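Local coordinates for protein transcriptional regulator, GntR family (Thermotoga maritima, PDB 3SXM) that probably regulates transcription by binding DNA in a sequence-specific way, this chain being its C-terminal, metal-binding FCD domain in the metal-free form, at residues 91-96 with 130-135; 38-43 with 105-110; 16-21 with 77-82. The protein carries 3 engineered substitutions. All coordinates share one frame; numbering follows the deposited sequence.

Contact 1: 91-96 with 130-135; sequences HLNERY and EAETIK
The link between helix 73-90 and helix 96-111 of the all-helical FCD domain runs past the last turns of helix 115-135, laying Leu92, Asn93 and Arg95 against Glu132 and Thr133. The backbones come closest at Asn93 and Thr133, with CA atoms 5.6 Å apart, yet no direct hydrogen bond joins the segments. Thr133 gives a different branch to each of two neighbours. Its methyl CG2 sits 3.9 Å from Leu92 CB and also touches Leu92 CD1, the side chains lying crosswise. Its OG1 meets Asn93 CB but is hydrogen-bonded back to Val129 O in its own helix. Asn93 brings OD1 within 3.9 Å of Glu132 CB, a van der Waals approach.

Arg95, the N-cap residue of helix 96-111, supplies the charged end of the contact. Its chain is extended from CG to NE, and Glu132 OE2 lies at the guanidinium edge, in plane, 3.8 Å from Arg95 NE: a long salt bridge, with guanidinium and carboxylate planes 63° apart. A water bridges the same two groups through other atoms, accepting from Arg95 NH2 at 3.1 Å and donating to Glu132 OE1 at 3.2 Å. Arg95 NH1 hydrogen-bonds Ser99 OG and forms a salt bridge with Glu102 OE1, so the guanidinium is tied to helix 96-111 as well.

The Arg95 side chain also packs on Asn128 and Val129 of helix 115-135, about 4 Å from that of His125, a zinc ligand in the metal-bound protein. Leu92 leans on Ile8 of helix 5-25, placing this surface contact where three helices and the inter-helix link converge.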
loop_
_atom_site.group_PDB
_atom_site.type_symbol
_atom_site.label_atom_id
_atom_site.label_comp_id
_atom_site.label_asym_id
_atom_site.label_seq_id
_atom_site.Cartn_x
_atom_site.Cartn_y
_atom_site.Cartn_z
ATOM N N HIS A 91 -7.501 -17.973 -9.405
ATOM C CA HIS A 91 -8.105 -19.193 -9.945
ATOM C C HIS A 91 -9.375 -18.961 -10.794
ATOM O O HIS A 91 -9.932 -19.904 -11.400
ATOM C CB HIS A 91 -8.391 -20.187 -8.819
ATOM C CG HIS A 91 -7.188 -20.927 -8.345
ATOM N ND1 HIS A 91 -6.291 -20.444 -7.409
ATOM C CD2 HIS A 91 -6.725 -22.150 -8.713
ATOM C CE1 HIS A 91 -5.322 -21.330 -7.239
ATOM N NE2 HIS A 91 -5.579 -22.375 -7.992
ATOM N N LEU A 92 -9.802 -17.715 -10.921
ATOM C CA LEU A 92 -11.009 -17.413 -11.687
ATOM C C LEU A 92 -10.770 -17.521 -13.130
ATOM O O LEU A 92 -11.717 -17.775 -13.883
ATOM C CB LEU A 92 -11.528 -15.996 -11.406
ATOM C CG LEU A 92 -12.102 -15.824 -10.012
ATOM C CD1 LEU A 92 -12.465 -14.322 -9.789
ATOM C CD2 LEU A 92 -13.307 -16.732 -9.725
ATOM N N ASN A 93 -9.548 -17.341 -13.581
ATOM C CA ASN A 93 -9.253 -17.343 -14.999
ATOM C C ASN A 93 -7.857 -17.854 -15.230
ATOM O O ASN A 93 -6.962 -17.374 -14.672
ATOM C CB ASN A 93 -9.398 -15.939 -15.548
ATOM C CG ASN A 93 -9.243 -15.868 -17.059
ATOM O OD1 ASN A 93 -8.439 -15.133 -17.569
ATOM N ND2 ASN A 93 -10.034 -16.600 -17.749
ATOM N N GLU A 94 -7.704 -18.839 -16.098
ATOM C CA GLU A 94 -6.413 -19.458 -16.393
ATOM C C GLU A 94 -5.630 -18.776 -17.495
ATOM O O GLU A 94 -6.052 -18.789 -18.651
ATOM C CB GLU A 94 -6.719 -20.867 -16.914
ATOM C CG GLU A 94 -5.528 -21.684 -17.336
ATOM C CD GLU A 94 -5.092 -21.434 -18.767
ATOM O OE1 GLU A 94 -5.867 -21.760 -19.708
ATOM O OE2 GLU A 94 -3.944 -20.967 -18.958
ATOM N N ARG A 95 -4.498 -18.186 -17.132
ATOM C CA ARG A 95 -3.678 -17.461 -18.095
ATOM C C ARG A 95 -2.246 -17.948 -18.175
ATOM O O ARG A 95 -1.361 -17.153 -18.513
ATOM C CB ARG A 95 -3.868 -16.015 -17.640
ATOM C CG ARG A 95 -3.546 -14.996 -18.619
ATOM C CD ARG A 95 -3.933 -13.642 -18.027
ATOM N NE ARG A 95 -3.459 -12.616 -18.917
ATOM C CZ ARG A 95 -2.336 -11.923 -18.728
ATOM N NH1 ARG A 95 -1.533 -12.201 -17.701
ATOM N NH2 ARG A 95 -2.053 -10.984 -19.601
ATOM N N TYR A 96 -1.966 -19.186 -17.796
ATOM C CA TYR A 96 -0.579 -19.617 -17.521
ATOM C C TYR A 96 0.546 -19.148 -18.444
ATOM O O TYR A 96 1.570 -18.598 -18.013
ATOM C CB TYR A 96 -0.553 -21.161 -17.413
ATOM C CG TYR A 96 -1.552 -21.762 -16.472
ATOM C CD1 TYR A 96 -1.773 -21.246 -15.216
ATOM C CD2 TYR A 96 -2.295 -22.852 -16.849
ATOM C CE1 TYR A 96 -2.697 -21.791 -14.347
ATOM C CE2 TYR A 96 -3.240 -23.417 -15.991
ATOM C CZ TYR A 96 -3.437 -22.876 -14.736
ATOM O OH TYR A 96 -4.374 -23.402 -13.864
ATOM N N GLU A 130 -6.367 -8.497 -14.282
ATOM C CA GLU A 130 -7.643 -7.914 -13.916
ATOM C C GLU A 130 -8.570 -7.867 -15.125
ATOM O O GLU A 130 -9.719 -8.329 -15.038
ATOM C CB GLU A 130 -7.436 -6.510 -13.346
ATOM C CG GLU A 130 -8.697 -5.803 -12.935
ATOM C CD GLU A 130 -8.394 -4.444 -12.377
ATOM O OE1 GLU A 130 -7.513 -3.741 -12.924
ATOM O OE2 GLU A 130 -8.971 -4.110 -11.343
ATOM N N ALA A 131 -8.098 -7.289 -16.210
ATOM C CA ALA A 131 -8.925 -7.075 -17.378
ATOM C C ALA A 131 -9.413 -8.408 -17.921
ATOM O O ALA A 131 -10.586 -8.528 -18.333
ATOM C CB ALA A 131 -8.159 -6.270 -18.434
ATOM N N GLU A 132 -8.531 -9.396 -17.969
ATOM C CA GLU A 132 -8.908 -10.669 -18.558
ATOM C C GLU A 132 -9.857 -11.419 -17.649
ATOM O O GLU A 132 -10.765 -12.118 -18.115
ATOM C CB GLU A 132 -7.649 -11.513 -18.810
ATOM C CG GLU A 132 -6.786 -11.067 -19.882
ATOM C CD GLU A 132 -6.683 -12.134 -20.963
ATOM O OE1 GLU A 132 -6.558 -11.768 -22.148
ATOM O OE2 GLU A 132 -6.750 -13.340 -20.624
ATOM N N THR A 133 -9.714 -11.284 -16.334
ATOM C CA THR A 133 -10.608 -11.919 -15.417
ATOM C C THR A 133 -12.004 -11.310 -15.543
ATOM O O THR A 133 -13.001 -12.035 -15.629
ATOM C CB THR A 133 -10.045 -11.773 -13.965
ATOM O OG1 THR A 133 -8.768 -12.413 -13.918
ATOM C CG2 THR A 133 -10.929 -12.424 -12.942
ATOM N N ILE A 134 -12.090 -9.991 -15.661
ATOM C CA ILE A 134 -13.378 -9.338 -15.828
ATOM C C ILE A 134 -14.015 -9.730 -17.179
ATOM O O ILE A 134 -15.245 -9.924 -17.264
ATOM C CB ILE A 134 -13.236 -7.805 -15.681
ATOM C CG1 ILE A 134 -12.780 -7.472 -14.242
ATOM C CG2 ILE A 134 -14.587 -7.106 -16.005
ATOM C CD1 ILE A 134 -13.641 -8.048 -13.196
ATOM N N LYS A 135 -13.202 -9.797 -18.219
ATOM C CA LYS A 135 -13.700 -10.100 -19.584
ATOM C C LYS A 135 -14.306 -11.481 -19.618
ATOM O O LYS A 135 -15.188 -11.768 -20.453
ATOM C CB LYS A 135 -12.535 -10.050 -20.573
ATOM C CG LYS A 135 -12.886 -10.393 -22.027
ATOM C CD LYS A 135 -11.653 -10.262 -22.937
ATOM C CE LYS A 135 -12.048 -10.503 -24.410
ATOM N NZ LYS A 135 -10.983 -10.024 -25.337
HETATM O O HOH W 1 -3.975 -9.843 -21.784
#

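Contact 2: 38-43 with 105-110; sequences EIKGEI and ELIERI
Ile107 reaches out from helix 96-111 into the side of helix 34-44, where it meets Ile39, Lys40 and Ile43 and contributes more buried surface than any other residue here. With CG1 turned away from the carbonyl carbon (chi1 -66°) and CD1 extended beyond it (chi2 169°), its tip methyl sits over the pair formed by Ile39 CG2 and Ile43 CD1, one helical turn apart. The CD1 methyl lies 3.9 Å from Ile39 CG2 and equally 3.9 Å from Ile43 CD1. The two approaches differ in kind: Ile39 lies crosswise to Ile107 and offers its branch methyl, whereas Ile43 and Ile107 meet end on through their CD1 methyls. The other branch of Ile107, CG2, rests 4.0 Å from Lys40 CB.

Lys40 is the second main contributor, and it works with two parts of its chain. Its CB and CG lie against the Ile107 methyl, while farther out CE comes 3.9 Å from Glu108 OE1. Glu108 starts with its CB off to one side, but the bend at chi2 swings the carboxylate back over the edge of the interface. Lys40 NZ stays 4.3 Å from Glu108 OE1, beyond salt-bridge range, and it has a weak, long ion pair with Asp44 in its own helix.

The short helical segments run roughly antiparallel, at 141°, with axes 10.4 Å apart at closest approach. Ile43 also touches His103, a zinc ligand in the metal-bound protein, and Ser58 of helix 51-68, while Ile107 reaches Leu36.

Chemically, this is a seam of aliphatic packing on the buried side with opposite charges along its margin. Cohesion comes from methyl contacts, and the lysine and glutamate probably add only a diffuse electrostatic attraction.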
loop_
_atom_site.group_PDB
_atom_site.type_symbol
_atom_site.label_atom_id
_atom_site.label_comp_id
_atom_site.label_asym_id
_atom_site.label_seq_id
_atom_site.Cartn_x
_atom_site.Cartn_y
_atom_site.Cartn_z
ATOM N N GLU A 38 16.160 -18.423 -8.220
ATOM C CA GLU A 38 15.581 -19.762 -8.200
ATOM C C GLU A 38 14.223 -19.755 -8.945
ATOM O O GLU A 38 13.907 -20.702 -9.677
ATOM C CB GLU A 38 15.309 -20.223 -6.780
ATOM C CG GLU A 38 16.519 -20.590 -5.991
ATOM C CD GLU A 38 16.160 -21.125 -4.620
ATOM O OE1 GLU A 38 15.027 -21.643 -4.452
ATOM O OE2 GLU A 38 17.021 -21.037 -3.720
ATOM N N ILE A 39 13.464 -18.702 -8.776
ATOM C CA ILE A 39 12.156 -18.568 -9.455
ATOM C C ILE A 39 12.399 -18.411 -10.931
ATOM O O ILE A 39 11.787 -19.087 -11.736
ATOM C CB ILE A 39 11.359 -17.393 -8.941
ATOM C CG1 ILE A 39 10.944 -17.624 -7.466
ATOM C CG2 ILE A 39 10.153 -17.125 -9.811
ATOM C CD1 ILE A 39 10.428 -16.360 -6.778
ATOM N N LYS A 40 13.341 -17.552 -11.307
ATOM C CA LYS A 40 13.706 -17.372 -12.723
ATOM C C LYS A 40 14.079 -18.719 -13.343
ATOM O O LYS A 40 13.700 -18.988 -14.461
ATOM C CB LYS A 40 14.900 -16.426 -12.852
ATOM C CG LYS A 40 15.419 -16.062 -14.222
ATOM C CD LYS A 40 16.778 -15.352 -14.054
ATOM C CE LYS A 40 17.236 -14.608 -15.306
ATOM N NZ LYS A 40 17.818 -15.469 -16.330
ATOM N N GLY A 41 14.838 -19.545 -12.617
ATOM C CA GLY A 41 15.289 -20.814 -13.102
ATOM C C GLY A 41 14.140 -21.756 -13.381
ATOM O O GLY A 41 14.155 -22.511 -14.373
ATOM N N GLU A 42 13.173 -21.712 -12.486
ATOM C CA GLU A 42 11.941 -22.526 -12.629
ATOM C C GLU A 42 11.209 -22.157 -13.927
ATOM O O GLU A 42 10.774 -23.018 -14.693
ATOM C CB GLU A 42 11.030 -22.220 -11.451
ATOM C CG GLU A 42 9.882 -23.147 -11.244
ATOM C CD GLU A 42 9.454 -23.104 -9.801
ATOM O OE1 GLU A 42 8.759 -22.133 -9.431
ATOM O OE2 GLU A 42 9.867 -24.001 -9.032
ATOM N N ILE A 43 11.067 -20.855 -14.150
ATOM C CA ILE A 43 10.347 -20.361 -15.312
ATOM C C ILE A 43 11.075 -20.672 -16.572
ATOM O O ILE A 43 10.453 -21.058 -17.567
ATOM C CB ILE A 43 10.113 -18.832 -15.153
ATOM C CG1 ILE A 43 9.066 -18.563 -14.074
ATOM C CG2 ILE A 43 9.687 -18.225 -16.493
ATOM C CD1 ILE A 43 8.896 -17.092 -13.726
ATOM N N GLU A 105 9.791 -11.733 -17.950
ATOM C CA GLU A 105 10.266 -10.435 -18.351
ATOM C C GLU A 105 10.377 -9.461 -17.186
ATOM O O GLU A 105 11.361 -8.692 -17.129
ATOM C CB GLU A 105 9.412 -9.919 -19.518
ATOM C CG GLU A 105 9.685 -10.795 -20.763
ATOM C CD GLU A 105 8.844 -10.481 -21.959
ATOM O OE1 GLU A 105 7.746 -9.896 -21.842
ATOM O OE2 GLU A 105 9.324 -10.879 -23.046
ATOM N N LEU A 106 9.437 -9.545 -16.270
ATOM C CA LEU A 106 9.534 -8.733 -15.038
ATOM C C LEU A 106 10.836 -9.069 -14.313
ATOM O O LEU A 106 11.584 -8.181 -13.865
ATOM C CB LEU A 106 8.328 -9.019 -14.161
ATOM C CG LEU A 106 8.329 -8.464 -12.731
ATOM C CD1 LEU A 106 8.490 -6.976 -12.719
ATOM C CD2 LEU A 106 7.062 -8.847 -12.054
ATOM N N ILE A 107 11.079 -10.346 -14.109
ATOM C CA ILE A 107 12.287 -10.744 -13.407
ATOM C C ILE A 107 13.524 -10.226 -14.140
ATOM O O ILE A 107 14.464 -9.723 -13.513
ATOM C CB ILE A 107 12.333 -12.219 -13.222
ATOM C CG1 ILE A 107 11.224 -12.663 -12.283
ATOM C CG2 ILE A 107 13.684 -12.630 -12.659
ATOM C CD1 ILE A 107 11.022 -14.146 -12.240
ATOM N N GLU A 108 13.556 -10.299 -15.468
ATOM C CA GLU A 108 14.770 -9.879 -16.176
ATOM C C GLU A 108 14.959 -8.380 -16.038
ATOM O O GLU A 108 16.084 -7.912 -15.911
ATOM C CB GLU A 108 14.732 -10.313 -17.625
ATOM C CG GLU A 108 15.872 -9.808 -18.496
ATOM C CD GLU A 108 17.229 -10.222 -18.060
ATOM O OE1 GLU A 108 17.341 -11.343 -17.509
ATOM O OE2 GLU A 108 18.174 -9.408 -18.276
ATOM N N ARG A 109 13.863 -7.614 -16.002
ATOM C CA ARG A 109 13.973 -6.150 -15.780
ATOM C C ARG A 109 14.583 -5.891 -14.425
ATOM O O ARG A 109 15.409 -4.994 -14.250
ATOM C CB ARG A 109 12.620 -5.452 -15.918
ATOM C CG ARG A 109 12.094 -5.446 -17.375
ATOM C CD ARG A 109 10.814 -4.651 -17.526
ATOM N NE ARG A 109 10.220 -4.820 -18.870
ATOM C CZ ARG A 109 9.203 -4.129 -19.342
ATOM N NH1 ARG A 109 8.623 -3.199 -18.606
ATOM N NH2 ARG A 109 8.728 -4.397 -20.538
ATOM N N ILE A 110 14.130 -6.619 -13.429
ATOM C CA ILE A 110 14.667 -6.483 -12.077
ATOM C C ILE A 110 16.170 -6.813 -12.052
ATOM O O ILE A 110 17.003 -5.999 -11.538
ATOM C CB ILE A 110 13.896 -7.357 -11.037
ATOM C CG1 ILE A 110 12.431 -6.916 -10.924
ATOM C CG2 ILE A 110 14.605 -7.299 -9.691
ATOM C CD1 ILE A 110 11.582 -7.915 -10.126
#

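Contact 3: 16-21 with 77-82; sequences IMMEVF and SLYEKI
Glu19 OE2 is gripped by two donors: Tyr79 OH across the contact, in a hydrogen bond of 2.7 Å, and Arg15 NE, one turn earlier in helix 5-25, in a salt bridge. The tyrosine hydroxyl donates its hydrogen bond to OE2 from above the carboxylate plane, 47° out of it, and the ring stands steeply to the carboxylate, at 71°. OE2 lies near the plane of the ring, at its edge. Glu19 gets there by extending beyond CG, so the carboxylate reaches Tyr79 although its first bond points elsewhere, and its CG also lies 4.0 Å from Tyr79 CE1. The remaining oxygen, OE1, accepts from His63 ND1, leaving both oxygens of this buried carboxylate satisfied and its rotation fixed.

Beside this polar end, Met18 packs across to helix 73-90. Its chain is straight until chi3 turns CE aside, toward the backbone of that helix: CE lies 3.8 Å from Tyr79 N and 4.0 Å from Leu78 CB. The sulfur, SD, meets Ile82 CD1 at 4.0 Å, the two side chains running antiparallel, and also sits near the plane of the Tyr79 ring, at its edge. The axes of the short segments are 11.5 Å apart at closest approach.

Leu78 and Ile82 pack on Ile82 and Leu78 of the second subunit, while Met17 packs on its Phe21 and Phe21 on its Met17, so these helices also form part of the dimer interface. His63 is a zinc ligand in the metal-bound protein. A carboxylate bonded to a metal-binding histidine is a familiar second-shell element of metal sites, and Glu19, steadied by Tyr79 and Arg15, probably orients His63 in this way within the FCD domain.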
loop_
_atom_site.group_PDB
_atom_site.type_symbol
_atom_site.label_atom_id
_atom_site.label_comp_id
_atom_site.label_asym_id
_atom_site.label_seq_id
_atom_site.Cartn_x
_atom_site.Cartn_y
_atom_site.Cartn_z
ATOM N N ILE A 16 -1.702 -4.067 -6.200
ATOM C CA ILE A 16 -0.871 -3.001 -6.836
ATOM C C ILE A 16 -0.305 -2.153 -5.700
ATOM O O ILE A 16 0.919 -1.910 -5.632
ATOM C CB ILE A 16 -1.654 -2.185 -7.834
ATOM C CG1 ILE A 16 -2.003 -3.033 -9.096
ATOM C CG2 ILE A 16 -0.862 -0.967 -8.244
ATOM C CD1 ILE A 16 -2.970 -2.389 -10.006
ATOM N N MET A 17 -1.179 -1.698 -4.796
ATOM C CA MET A 17 -0.748 -0.892 -3.630
ATOM C C MET A 17 0.436 -1.531 -2.909
ATOM O O MET A 17 1.453 -0.836 -2.648
ATOM C CB MET A 17 -1.937 -0.631 -2.695
ATOM C CG MET A 17 -1.563 0.125 -1.405
ATOM S SD MET A 17 -2.952 0.314 -0.316
ATOM C CE MET A 17 -3.173 -1.369 0.225
ATOM N N MET A 18 0.290 -2.776 -2.489
ATOM C CA MET A 18 1.276 -3.404 -1.621
ATOM C C MET A 18 2.505 -3.845 -2.420
ATOM O O MET A 18 3.646 -3.613 -2.018
ATOM C CB MET A 18 0.672 -4.587 -0.879
ATOM C CG MET A 18 -0.503 -4.207 0.020
ATOM S SD MET A 18 -1.231 -5.568 0.912
ATOM C CE MET A 18 -0.018 -5.849 2.078
ATOM N N GLU A 19 2.301 -4.537 -3.536
ATOM C CA GLU A 19 3.440 -5.121 -4.283
ATOM C C GLU A 19 4.312 -4.049 -4.905
ATOM O O GLU A 19 5.537 -4.154 -4.898
ATOM C CB GLU A 19 2.932 -6.150 -5.302
ATOM C CG GLU A 19 2.188 -7.304 -4.713
ATOM C CD GLU A 19 1.846 -8.332 -5.764
ATOM O OE1 GLU A 19 2.573 -8.335 -6.785
ATOM O OE2 GLU A 19 0.918 -9.144 -5.576
ATOM N N VAL A 20 3.717 -3.035 -5.503
ATOM C CA VAL A 20 4.478 -1.965 -6.137
ATOM C C VAL A 20 5.220 -1.184 -5.061
ATOM O O VAL A 20 6.378 -0.817 -5.257
ATOM C CB VAL A 20 3.607 -1.052 -6.996
ATOM C CG1 VAL A 20 4.368 0.233 -7.405
ATOM C CG2 VAL A 20 3.071 -1.822 -8.228
ATOM N N PHE A 21 4.576 -0.899 -3.917
ATOM C CA PHE A 21 5.289 -0.217 -2.848
ATOM C C PHE A 21 6.545 -0.998 -2.491
ATOM O O PHE A 21 7.603 -0.402 -2.287
ATOM C CB PHE A 21 4.404 -0.069 -1.586
ATOM C CG PHE A 21 5.095 0.642 -0.447
ATOM C CD1 PHE A 21 5.077 2.013 -0.375
ATOM C CD2 PHE A 21 5.735 -0.050 0.570
ATOM C CE1 PHE A 21 5.644 2.694 0.689
ATOM C CE2 PHE A 21 6.378 0.635 1.578
ATOM C CZ PHE A 21 6.319 1.983 1.642
ATOM N N SER A 77 2.278 -9.644 7.155
ATOM C CA SER A 77 1.126 -10.263 7.779
ATOM C C SER A 77 -0.162 -9.834 7.088
ATOM O O SER A 77 -1.088 -10.668 6.951
ATOM C CB SER A 77 1.092 -9.937 9.294
ATOM O OG SER A 77 0.648 -8.643 9.572
ATOM N N LEU A 78 -0.255 -8.606 6.595
ATOM C CA LEU A 78 -1.471 -8.155 5.902
ATOM C C LEU A 78 -1.579 -8.874 4.578
ATOM O O LEU A 78 -2.681 -9.281 4.173
ATOM C CB LEU A 78 -1.443 -6.625 5.694
ATOM C CG LEU A 78 -1.533 -5.811 6.987
ATOM C CD1 LEU A 78 -1.327 -4.378 6.634
ATOM C CD2 LEU A 78 -2.874 -5.977 7.651
ATOM N N TYR A 79 -0.455 -9.097 3.922
ATOM C CA TYR A 79 -0.486 -9.790 2.607
ATOM C C TYR A 79 -0.886 -11.243 2.847
ATOM O O TYR A 79 -1.693 -11.835 2.066
ATOM C CB TYR A 79 0.852 -9.713 1.909
ATOM C CG TYR A 79 0.816 -10.051 0.436
ATOM C CD1 TYR A 79 0.391 -9.131 -0.488
ATOM C CD2 TYR A 79 1.254 -11.274 0.012
ATOM C CE1 TYR A 79 0.406 -9.427 -1.873
ATOM C CE2 TYR A 79 1.244 -11.590 -1.367
ATOM C CZ TYR A 79 0.819 -10.676 -2.253
ATOM O OH TYR A 79 0.824 -11.018 -3.597
ATOM N N GLU A 80 -0.372 -11.858 3.914
ATOM C CA GLU A 80 -0.764 -13.220 4.257
ATOM C C GLU A 80 -2.256 -13.294 4.527
ATOM O O GLU A 80 -2.956 -14.266 4.133
ATOM C CB GLU A 80 0.010 -13.629 5.482
ATOM C CG GLU A 80 1.371 -14.111 5.192
ATOM C CD GLU A 80 1.409 -15.610 4.997
ATOM O OE1 GLU A 80 0.657 -16.102 4.141
ATOM O OE2 GLU A 80 2.168 -16.297 5.718
ATOM N N LYS A 81 -2.785 -12.285 5.229
ATOM C CA LYS A 81 -4.207 -12.269 5.536
ATOM C C LYS A 81 -5.100 -12.262 4.306
ATOM O O LYS A 81 -6.169 -12.921 4.336
ATOM C CB LYS A 81 -4.548 -11.043 6.407
ATOM C CG LYS A 81 -6.020 -10.910 6.778
ATOM C CD LYS A 81 -6.430 -11.891 7.864
ATOM C CE LYS A 81 -7.892 -11.687 8.287
ATOM N NZ LYS A 81 -8.014 -10.635 9.340
ATOM N N ILE A 82 -4.660 -11.558 3.273
ATOM C CA ILE A 82 -5.426 -11.435 2.046
ATOM C C ILE A 82 -5.078 -12.506 1.026
ATOM O O ILE A 82 -5.665 -12.526 -0.035
ATOM C CB ILE A 82 -5.392 -10.068 1.421
ATOM C CG1 ILE A 82 -3.997 -9.699 0.918
ATOM C CG2 ILE A 82 -5.979 -9.045 2.406
ATOM C CD1 ILE A 82 -3.938 -8.390 0.090
#

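In the fold
The three contacts sit about 20 to 22 Å apart, centre to centre, around one helical bundle; none touches another, the nearest atoms being about 6 to 8 Å apart. Contacts 2 and 3 lie on opposite sides of the chain's centre, and along the sequence contact 2 crosses both of the others. All three approach ligands of one zinc, side chain to side chain: Glu19 of contact 3 to His63 (about 3 Å), Ile43 of contact 2 to His103 and Arg95 of contact 1 to His125 (about 4 Å each). Contact 1 also contains His91, a ligand of another recorded zinc; no metal is bound in this chain. The bicarbonate pocket, Ser33 to Glu35, lies near the start of helix 34-44.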